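Local coordinates for type III chaperone protein ShcA (Pseudomonas syringae pv. tomato, PDB 4G6T) that probably binds a type III secretion effector and keeps it ready for export, as chaperones of the CesT family do, at residues N6-T11 with I101-L106; H30-M35 with T44-Y49; G58-H63 with Y95-S100. All blocks are in the same frame, centred on the assembly; numbering follows the deposited sequence.

Contact 1 of 3, residues N6-T11 with I101-L106; sequences NLFYKT and IPREKL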
loop_
_atom_site.group_PDB
_atom_site.type_symbol
_atom_site.label_atom_id
_atom_site.label_comp_id
_atom_site.label_asym_id
_atom_site.label_seq_id
_atom_site.Cartn_x
_atom_site.Cartn_y
_atom_site.Cartn_z
ATOM N N ASN A 6 -16.489 7.593 -4.475
ATOM C CA ASN A 6 -15.431 6.577 -4.329
ATOM C C ASN A 6 -14.160 6.964 -5.103
ATOM O O ASN A 6 -13.103 6.324 -4.898
ATOM C CB ASN A 6 -15.884 5.200 -4.660
ATOM C CG ASN A 6 -16.762 4.606 -3.570
ATOM O OD1 ASN A 6 -16.584 4.988 -2.389
ATOM N ND2 ASN A 6 -17.653 3.706 -3.925
ATOM N N LEU A 7 -14.204 7.998 -5.951
ATOM C CA LEU A 7 -12.961 8.479 -6.579
ATOM C C LEU A 7 -12.104 9.341 -5.666
ATOM O O LEU A 7 -11.084 9.823 -6.056
ATOM C CB LEU A 7 -13.235 9.203 -7.897
ATOM C CG LEU A 7 -13.579 8.328 -9.069
ATOM C CD1 LEU A 7 -14.357 9.145 -10.085
ATOM C CD2 LEU A 7 -12.287 7.682 -9.583
ATOM N N PHE A 8 -12.556 9.610 -4.431
ATOM C CA PHE A 8 -11.788 10.360 -3.446
ATOM C C PHE A 8 -10.345 9.831 -3.268
ATOM O O PHE A 8 -9.427 10.594 -3.139
ATOM C CB PHE A 8 -12.521 10.266 -2.110
ATOM C CG PHE A 8 -11.956 11.120 -1.022
ATOM C CD1 PHE A 8 -12.371 12.434 -0.901
ATOM C CD2 PHE A 8 -10.993 10.632 -0.160
ATOM C CE1 PHE A 8 -11.879 13.258 0.122
ATOM C CE2 PHE A 8 -10.465 11.451 0.853
ATOM C CZ PHE A 8 -10.908 12.763 0.978
ATOM N N TYR A 9 -10.231 8.501 -3.235
ATOM C CA TYR A 9 -8.947 7.820 -3.032
ATOM C C TYR A 9 -7.974 8.120 -4.184
ATOM O O TYR A 9 -6.833 8.487 -3.942
ATOM C CB TYR A 9 -9.140 6.314 -2.872
ATOM C CG TYR A 9 -10.123 5.982 -1.732
ATOM C CD1 TYR A 9 -9.742 6.101 -0.394
ATOM C CD2 TYR A 9 -11.443 5.690 -2.016
ATOM C CE1 TYR A 9 -10.683 5.883 0.610
ATOM C CE2 TYR A 9 -12.371 5.480 -1.028
ATOM C CZ TYR A 9 -11.977 5.599 0.277
ATOM O OH TYR A 9 -12.970 5.350 1.260
ATOM N N LYS A 10 -8.495 8.030 -5.404
ATOM C CA LYS A 10 -7.682 8.376 -6.583
ATOM C C LYS A 10 -7.251 9.818 -6.523
ATOM O O LYS A 10 -6.101 10.182 -6.810
ATOM C CB LYS A 10 -8.478 8.136 -7.848
ATOM C CG LYS A 10 -7.729 8.641 -9.060
ATOM C CD LYS A 10 -8.498 8.525 -10.356
ATOM C CE LYS A 10 -7.626 8.929 -11.543
ATOM N NZ LYS A 10 -7.228 10.348 -11.578
ATOM N N THR A 11 -8.163 10.728 -6.211
ATOM C CA THR A 11 -7.801 12.119 -6.113
ATOM C C THR A 11 -6.658 12.379 -5.130
ATOM O O THR A 11 -5.735 13.172 -5.350
ATOM C CB THR A 11 -9.043 12.985 -5.790
ATOM O OG1 THR A 11 -10.034 12.636 -6.761
ATOM C CG2 THR A 11 -8.685 14.454 -5.819
ATOM N N ILE A 101 -6.428 3.895 7.446
ATOM C CA ILE A 101 -6.737 5.333 7.619
ATOM C C ILE A 101 -8.207 5.524 7.167
ATOM O O ILE A 101 -8.569 5.280 6.008
ATOM C CB ILE A 101 -5.827 6.274 6.811
ATOM C CG1 ILE A 101 -4.323 5.976 6.978
ATOM C CG2 ILE A 101 -6.185 7.710 7.182
ATOM C CD1 ILE A 101 -3.428 6.728 5.990
ATOM N N PRO A 102 -9.091 5.930 8.092
ATOM C CA PRO A 102 -10.471 6.183 7.639
ATOM C C PRO A 102 -10.497 7.343 6.656
ATOM O O PRO A 102 -9.694 8.269 6.748
ATOM C CB PRO A 102 -11.193 6.571 8.913
ATOM C CG PRO A 102 -10.300 6.248 10.026
ATOM C CD PRO A 102 -8.873 6.198 9.539
ATOM N N ARG A 103 -11.461 7.241 5.732
ATOM C CA ARG A 103 -11.596 8.258 4.656
ATOM C C ARG A 103 -11.631 9.663 5.240
ATOM O O ARG A 103 -10.966 10.569 4.704
ATOM C CB ARG A 103 -12.824 7.969 3.790
ATOM C CG ARG A 103 -13.064 8.967 2.615
ATOM C CD ARG A 103 -14.588 9.293 2.408
ATOM N NE ARG A 103 -15.288 8.302 1.609
ATOM C CZ ARG A 103 -15.732 8.466 0.348
ATOM N NH1 ARG A 103 -15.589 9.628 -0.319
ATOM N NH2 ARG A 103 -16.359 7.455 -0.258
ATOM N N GLU A 104 -12.386 9.854 6.330
ATOM C CA GLU A 104 -12.470 11.131 7.079
ATOM C C GLU A 104 -11.147 11.742 7.509
ATOM O O GLU A 104 -11.052 12.918 7.782
ATOM C CB GLU A 104 -13.301 10.913 8.381
ATOM C CG GLU A 104 -14.774 10.513 8.207
ATOM C CD GLU A 104 -15.081 9.005 7.959
ATOM O OE1 GLU A 104 -14.156 8.154 7.768
ATOM O OE2 GLU A 104 -16.299 8.659 7.921
ATOM N N LYS A 105 -10.116 10.920 7.707
ATOM C CA LYS A 105 -8.836 11.382 8.168
ATOM C C LYS A 105 -7.760 11.471 7.088
ATOM O O LYS A 105 -6.646 11.878 7.373
ATOM C CB LYS A 105 -8.328 10.430 9.258
ATOM C CG LYS A 105 -9.098 10.580 10.572
ATOM C CD LYS A 105 -8.933 9.406 11.538
ATOM C CE LYS A 105 -10.054 9.342 12.589
ATOM N NZ LYS A 105 -11.474 9.512 12.095
ATOM N N LEU A 106 -8.092 11.123 5.857
ATOM C CA LEU A 106 -7.096 11.104 4.807
ATOM C C LEU A 106 -6.713 12.496 4.381
ATOM O O LEU A 106 -7.558 13.427 4.287
ATOM C CB LEU A 106 -7.584 10.355 3.581
ATOM C CG LEU A 106 -7.690 8.849 3.641
ATOM C CD1 LEU A 106 -8.490 8.239 2.480
ATOM C CD2 LEU A 106 -6.233 8.351 3.650
HETATM O O HOH W 1 -15.448 4.643 0.313
#

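Contact 2 of 3, residues H30-M35 with T44-Y49; sequences HGTCNM and TLSCDY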
loop_
_atom_site.group_PDB
_atom_site.type_symbol
_atom_site.label_atom_id
_atom_site.label_comp_id
_atom_site.label_asym_id
_atom_site.label_seq_id
_atom_site.Cartn_x
_atom_site.Cartn_y
_atom_site.Cartn_z
ATOM N N HIS A 30 -8.464 -3.652 -9.206
ATOM C CA HIS A 30 -8.779 -4.255 -7.919
ATOM C C HIS A 30 -8.675 -3.244 -6.827
ATOM O O HIS A 30 -8.745 -3.598 -5.636
ATOM C CB HIS A 30 -7.866 -5.420 -7.655
ATOM C CG HIS A 30 -8.097 -6.553 -8.593
ATOM N ND1 HIS A 30 -8.961 -7.546 -8.319
ATOM C CD2 HIS A 30 -7.566 -6.822 -9.842
ATOM C CE1 HIS A 30 -8.979 -8.411 -9.338
ATOM N NE2 HIS A 30 -8.125 -7.964 -10.274
ATOM N N GLY A 31 -8.524 -1.975 -7.157
ATOM C CA GLY A 31 -8.500 -0.955 -6.147
ATOM C C GLY A 31 -7.202 -0.907 -5.346
ATOM O O GLY A 31 -7.165 -0.296 -4.257
ATOM N N THR A 32 -6.092 -1.381 -5.943
ATOM C CA THR A 32 -4.799 -1.436 -5.280
ATOM C C THR A 32 -3.708 -0.768 -6.064
ATOM O O THR A 32 -3.771 -0.662 -7.311
ATOM C CB THR A 32 -4.401 -2.851 -4.938
ATOM O OG1 THR A 32 -4.039 -3.587 -6.119
ATOM C CG2 THR A 32 -5.548 -3.564 -4.216
ATOM N N CYS A 33 -2.756 -0.244 -5.329
ATOM C CA CYS A 33 -1.581 0.430 -5.897
ATOM C C CYS A 33 -0.357 -0.204 -5.261
ATOM O O CYS A 33 -0.040 0.126 -4.122
ATOM C CB CYS A 33 -1.577 1.931 -5.611
ATOM S SG CYS A 33 -0.116 2.768 -6.335
ATOM N N ASN A 34 0.371 -1.060 -6.000
ATOM C CA ASN A 34 1.573 -1.735 -5.524
ATOM C C ASN A 34 2.763 -0.892 -5.760
ATOM O O ASN A 34 2.893 -0.312 -6.883
ATOM C CB ASN A 34 1.771 -3.047 -6.267
ATOM C CG ASN A 34 0.706 -4.057 -6.023
ATOM O OD1 ASN A 34 0.001 -3.998 -5.006
ATOM N ND2 ASN A 34 0.567 -5.007 -6.932
ATOM N N MET A 35 3.655 -0.810 -4.795
ATOM C CA MET A 35 4.804 0.042 -4.844
ATOM C C MET A 35 6.020 -0.701 -4.263
ATOM O O MET A 35 5.903 -1.580 -3.400
ATOM C CB MET A 35 4.614 1.280 -4.003
ATOM C CG MET A 35 3.547 2.224 -4.498
ATOM S SD MET A 35 3.259 3.470 -3.191
ATOM C CE MET A 35 2.119 2.509 -2.194
ATOM N N THR A 44 1.587 -1.902 -0.473
ATOM C CA THR A 44 0.413 -1.756 -1.302
ATOM C C THR A 44 -0.556 -0.821 -0.641
ATOM O O THR A 44 -0.741 -0.875 0.585
ATOM C CB THR A 44 -0.306 -3.036 -1.696
ATOM O OG1 THR A 44 0.664 -3.961 -2.251
ATOM C CG2 THR A 44 -1.268 -2.652 -2.812
ATOM N N LEU A 45 -1.138 0.082 -1.403
ATOM C CA LEU A 45 -2.298 0.855 -0.928
ATOM C C LEU A 45 -3.550 0.240 -1.505
ATOM O O LEU A 45 -3.633 -0.015 -2.730
ATOM C CB LEU A 45 -2.207 2.278 -1.392
ATOM C CG LEU A 45 -1.088 3.169 -0.959
ATOM C CD1 LEU A 45 -1.184 4.557 -1.565
ATOM C CD2 LEU A 45 -0.973 3.245 0.558
ATOM N N SER A 46 -4.561 -0.022 -0.667
ATOM C CA SER A 46 -5.740 -0.749 -1.070
ATOM C C SER A 46 -6.986 0.018 -0.634
ATOM O O SER A 46 -7.092 0.368 0.553
ATOM C CB SER A 46 -5.761 -2.150 -0.472
ATOM O OG SER A 46 -6.797 -2.995 -0.948
ATOM N N CYS A 47 -7.914 0.253 -1.577
ATOM C CA CYS A 47 -9.088 1.029 -1.261
ATOM C C CYS A 47 -10.199 0.117 -0.774
ATOM O O CYS A 47 -10.640 -0.764 -1.505
ATOM C CB CYS A 47 -9.607 1.718 -2.545
ATOM S SG CYS A 47 -8.481 2.942 -3.172
ATOM N N ASP A 48 -10.667 0.321 0.454
ATOM C CA ASP A 48 -11.775 -0.464 0.935
ATOM C C ASP A 48 -13.006 0.430 0.904
ATOM O O ASP A 48 -13.316 1.148 1.857
ATOM C CB ASP A 48 -11.485 -0.990 2.329
ATOM C CG ASP A 48 -12.579 -1.903 2.842
ATOM O OD1 ASP A 48 -13.641 -2.009 2.210
ATOM O OD2 ASP A 48 -12.350 -2.514 3.929
ATOM N N TYR A 49 -13.680 0.432 -0.223
ATOM C CA TYR A 49 -14.723 1.426 -0.473
ATOM C C TYR A 49 -15.898 1.214 0.475
ATOM O O TYR A 49 -16.385 2.195 0.999
ATOM C CB TYR A 49 -15.253 1.347 -1.912
ATOM C CG TYR A 49 -14.193 1.371 -3.033
ATOM C CD1 TYR A 49 -13.514 2.561 -3.373
ATOM C CD2 TYR A 49 -13.852 0.222 -3.666
ATOM C CE1 TYR A 49 -12.528 2.551 -4.346
ATOM C CE2 TYR A 49 -12.855 0.238 -4.616
ATOM C CZ TYR A 49 -12.250 1.395 -4.983
ATOM O OH TYR A 49 -11.259 1.388 -5.969
#

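Contact 3 of 3, residues G58-H63 with Y95-S100; sequences GLLEPH and YHAYQS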
loop_
_atom_site.group_PDB
_atom_site.type_symbol
_atom_site.label_atom_id
_atom_site.label_comp_id
_atom_site.label_asym_id
_atom_site.label_seq_id
_atom_site.Cartn_x
_atom_site.Cartn_y
_atom_site.Cartn_z
ATOM N N GLY A 58 2.075 -3.876 4.060
ATOM C CA GLY A 58 3.469 -4.129 3.781
ATOM C C GLY A 58 3.875 -5.546 4.011
ATOM O O GLY A 58 3.374 -6.234 4.893
ATOM N N LEU A 59 4.856 -6.017 3.237
ATOM C CA LEU A 59 5.437 -7.372 3.411
ATOM C C LEU A 59 6.446 -7.348 4.518
ATOM O O LEU A 59 7.407 -6.628 4.474
ATOM C CB LEU A 59 6.102 -7.855 2.099
ATOM C CG LEU A 59 6.871 -9.171 2.263
ATOM C CD1 LEU A 59 6.031 -10.344 2.722
ATOM C CD2 LEU A 59 7.535 -9.544 0.895
ATOM N N LEU A 60 6.202 -8.108 5.621
ATOM C CA LEU A 60 7.132 -8.170 6.736
ATOM C C LEU A 60 8.111 -9.314 6.453
ATOM O O LEU A 60 7.732 -10.289 5.823
ATOM C CB LEU A 60 6.391 -8.484 8.050
ATOM C CG LEU A 60 5.882 -7.299 8.784
ATOM C CD1 LEU A 60 5.082 -7.899 9.958
ATOM C CD2 LEU A 60 6.851 -6.242 9.253
ATOM N N GLU A 61 9.306 -9.219 6.968
ATOM C CA GLU A 61 10.309 -10.281 6.793
ATOM C C GLU A 61 11.059 -10.491 8.086
ATOM O O GLU A 61 12.230 -10.202 8.207
ATOM C CB GLU A 61 11.251 -9.954 5.596
ATOM C CG GLU A 61 10.580 -10.050 4.202
ATOM C CD GLU A 61 11.565 -10.323 3.038
ATOM O OE1 GLU A 61 12.796 -10.033 3.216
ATOM O OE2 GLU A 61 11.107 -10.838 1.957
ATOM N N PRO A 62 10.359 -11.007 9.126
ATOM C CA PRO A 62 11.021 -11.314 10.392
ATOM C C PRO A 62 12.048 -12.459 10.245
ATOM O O PRO A 62 11.828 -13.335 9.452
ATOM C CB PRO A 62 9.846 -11.737 11.293
ATOM C CG PRO A 62 8.773 -12.174 10.407
ATOM C CD PRO A 62 8.952 -11.418 9.116
ATOM N N HIS A 63 13.113 -12.425 11.036
ATOM C CA HIS A 63 13.994 -13.606 11.218
ATOM C C HIS A 63 13.166 -14.853 11.449
ATOM O O HIS A 63 12.248 -14.879 12.293
ATOM C CB HIS A 63 14.959 -13.363 12.378
ATOM C CG HIS A 63 16.117 -14.305 12.390
ATOM N ND1 HIS A 63 15.954 -15.644 12.309
ATOM C CD2 HIS A 63 17.489 -14.068 12.436
ATOM C CE1 HIS A 63 17.163 -16.240 12.302
ATOM N NE2 HIS A 63 18.104 -15.274 12.396
ATOM N N TYR A 95 3.910 -12.934 6.655
ATOM C CA TYR A 95 3.541 -11.914 7.652
ATOM C C TYR A 95 3.336 -10.586 6.935
ATOM O O TYR A 95 4.168 -10.141 6.107
ATOM C CB TYR A 95 4.537 -11.775 8.748
ATOM C CG TYR A 95 4.654 -13.004 9.613
ATOM C CD1 TYR A 95 3.659 -13.330 10.505
ATOM C CD2 TYR A 95 5.746 -13.812 9.535
ATOM C CE1 TYR A 95 3.757 -14.446 11.316
ATOM C CE2 TYR A 95 5.866 -14.922 10.373
ATOM C CZ TYR A 95 4.859 -15.221 11.247
ATOM O OH TYR A 95 4.964 -16.341 12.076
ATOM N N HIS A 96 2.249 -9.931 7.306
ATOM C CA HIS A 96 1.849 -8.625 6.767
ATOM C C HIS A 96 1.833 -7.585 7.826
ATOM O O HIS A 96 1.224 -7.829 8.893
ATOM C CB HIS A 96 0.493 -8.672 6.114
ATOM C CG HIS A 96 0.441 -9.551 4.887
ATOM N ND1 HIS A 96 0.057 -9.117 3.643
ATOM C CD2 HIS A 96 0.770 -10.860 4.754
ATOM C CE1 HIS A 96 0.167 -10.150 2.754
ATOM N NE2 HIS A 96 0.569 -11.218 3.431
ATOM N N ALA A 97 2.381 -6.396 7.560
ATOM C CA ALA A 97 2.218 -5.210 8.383
ATOM C C ALA A 97 1.087 -4.368 7.742
ATOM O O ALA A 97 0.826 -4.450 6.546
ATOM C CB ALA A 97 3.479 -4.417 8.462
ATOM N N TYR A 98 0.326 -3.647 8.572
ATOM C CA TYR A 98 -0.814 -2.913 8.025
ATOM C C TYR A 98 -1.114 -1.669 8.854
ATOM O O TYR A 98 -0.811 -1.581 10.096
ATOM C CB TYR A 98 -2.058 -3.787 7.890
ATOM C CG TYR A 98 -2.566 -4.218 9.257
ATOM C CD1 TYR A 98 -3.551 -3.453 9.883
ATOM C CD2 TYR A 98 -2.152 -5.371 9.829
ATOM C CE1 TYR A 98 -4.087 -3.865 11.093
ATOM C CE2 TYR A 98 -2.650 -5.756 11.092
ATOM C CZ TYR A 98 -3.618 -4.967 11.701
ATOM O OH TYR A 98 -4.083 -5.283 12.969
ATOM N N GLN A 99 -1.685 -0.668 8.195
ATOM C CA GLN A 99 -2.263 0.506 8.880
ATOM C C GLN A 99 -3.509 0.851 8.117
ATOM O O GLN A 99 -3.552 0.721 6.893
ATOM C CB GLN A 99 -1.310 1.655 8.923
ATOM C CG GLN A 99 -1.821 2.978 9.512
ATOM C CD GLN A 99 -2.282 2.858 10.957
ATOM O OE1 GLN A 99 -3.190 2.102 11.268
ATOM N NE2 GLN A 99 -1.551 3.483 11.807
ATOM N N SER A 100 -4.565 1.245 8.797
ATOM C CA SER A 100 -5.788 1.691 8.149
ATOM C C SER A 100 -5.990 3.138 8.446
ATOM O O SER A 100 -5.755 3.620 9.557
ATOM C CB SER A 100 -7.008 0.905 8.623
ATOM O OG SER A 100 -8.187 1.448 8.073
HETATM O O HOH W 2 6.643 -12.913 6.035
#

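Contact 1 of 3, residues N6-T11 with I101-L106
The Phe8 ring has Leu106 CD1 at its edge, near its plane and 4.1 Å from Phe8 CE2, while Arg103 CG comes obliquely against the same ring in an off-centre CH-pi contact, 4.3 Å from the centroid. Leu106 CD1 also approaches the Tyr9 ring obliquely, reaching 3.7 Å from Tyr9 CE1, and one methyl thus serves both aromatics. The guanidinium is inclined 41° to the Phe8 ring and brings Arg103 NH1 to 3.6 Å from Phe8 CB. Asn6 OD1 lies at the guanidinium edge, near its plane.

The patch joins the N-terminal end of helix 8-19 to the 3-10 turn 103-105, which follows strand 95-102 in the alpha+beta fold of this CesT-family chaperone. That turn is closed by backbone bonds from Lys105 N to Pro102 O and from Leu106 N to Arg103 O, and it presents Arg103 and Leu106 together to the helix.

Arg103 starts out extended, then bends at chi2 and again at chi3 (-83°), which carries its guanidinium back past Phe8 CB toward Asn6. There a water gathers the polar ends: it donates to Asn6 OD1 at 3.0 Å and accepts from Arg103 NH2 at 3.0 Å and from Tyr9 OH at 2.7 Å. The water lies in the plane of the Tyr9 ring, at its edge. Arg103 NH1 is held by the backbone oxygen of Ser5, just ahead of the helix, whereas Arg103 NE has a long, weak ion pair with Glu52. Tyr9 OH also abuts the aliphatic part of the arginine, 3.6 Å from Arg103 CB, the two side chains crossing at about a right angle.

Contact 2 of 3, residues H30-M35 with T44-Y49
Cys33 and Leu45 form the central, hydrogen-bonded pair of this contact, in the antiparallel hairpin of strands 32-37 and 41-48. Cys33 N donates to Leu45 O at 2.8 Å and Leu45 N returns a bond to Cys33 O at 2.9 Å. A third backbone bond, Cys47 N to Gly31 O at 2.8 Å, extends the pairing to just before strand 32-37. At the non-hydrogen-bonded positions, Thr32 opposite Ser46 and Asn34 opposite Thr44, the strands come closer, and the backbone is joined there by CA-H...O contacts such as Thr32 CA to Leu45 O at 3.1 Å.

Polar side chains gather on the face that carries Thr32, Asn34, Thr44 and Ser46. Thr44 OG1 donates to Asn34 OD1, the two side chains lying side by side, although the exact place of that oxygen is less certain. Thr32 turns CG2 to Ser46 OG, 3.5 Å away.

Apolar packing belongs to the face of Cys33 and Leu45. Bent at chi3 (-83°), Met35 brings its terminal methyl back obliquely onto Leu45, and the fit is tight: Met35 CE is 3.5 Å from Leu45 CG.

A separate close approach involves Gly31, whose CA stands 3.6 Å from Tyr49 OH with no side chain to intervene; its positive phi (74°) also suits glycine.

On the apolar face Leu45 meets Leu13 and Cys47 meets Tyr9, both from helix 8-19, while Phe27 touches both cysteines. Strand 41-48 bonds on its far edge to strand 53-59, through Thr44 with Ile57 and Ser46 with Leu55. Strand 32-37 is outermost within the chain, and at Met35 it pairs antiparallel with a strand of the other protein in the assembly, so the sheet runs on into the partner, consistent with effector binding.

Contact 3 of 3, residues G58-H63 with Y95-S100
Leu60 packs against Ala97 and Tyr95 at the apolar centre of this contact. Its branch point, Leu60 CG, lies 3.8 Å from Ala97 CB, and Leu60 CB stands equally far, 3.8 Å, from Tyr95 CB. With CG anti to its carbonyl carbon (chi1 -88°), Leu60 lays CD1 along the backbone between His96 and Ala97 and sets CD2 near the Ala97 methyl. Helix 108-127 closes over this side: Met122 and Trp125 meet Leu60, and Leu118 and Trp121 meet Ala97. A step outward, Pro62 crosses the Tyr95 side chain obliquely, Pro62 CG resting 3.6 Å from Tyr95 CD2.

Strands 53-59 and 95-102 are antiparallel neighbours in the five-stranded sheet of this alpha+beta chaperone fold, although far apart in sequence. Gly58 and Ala97 make the hydrogen-bonded pair, with Gly58 N to Ala97 O at 2.8 Å and Ala97 N to Gly58 O at 2.9 Å. Leu59 and His96 form the next, non-hydrogen-bonded pair and point to the face away from helix 108-127, where both pack on the other protein of the assembly; the His96 ring meets an aromatic ring of that protein.

At Leu60 and Tyr95 the backbones stand slightly farther apart. Leu60 N still donates to Tyr95 O at 2.9 Å, but the return bond is replaced by a water, which donates to Leu60 O at 2.8 Å and accepts from Tyr95 N at 2.8 Å.

In the fold
From the N terminus the chain passes Asn6 into helix 8-19; the 3-10 turn after strand 95-102 later meets this start and closes contact 1, the widest loop of the three. Contacts 2 and 3 are nested inside it, in series. Contact 2 closes first, within the hairpin of strands 32-37 and 41-48; the chain then turns into strand 53-59, and contact 3 joins the end of that strand to 95-102 after a long excursion through two helices and strand 85-88. Contacts 1 and 2 touch, Asn6 CB packing on Tyr49 CD1 at 3.8 Å. Contacts 1 and 3 share strand 95-102 but lie on opposite sides of the chain's centre, about 22 Å apart between centres.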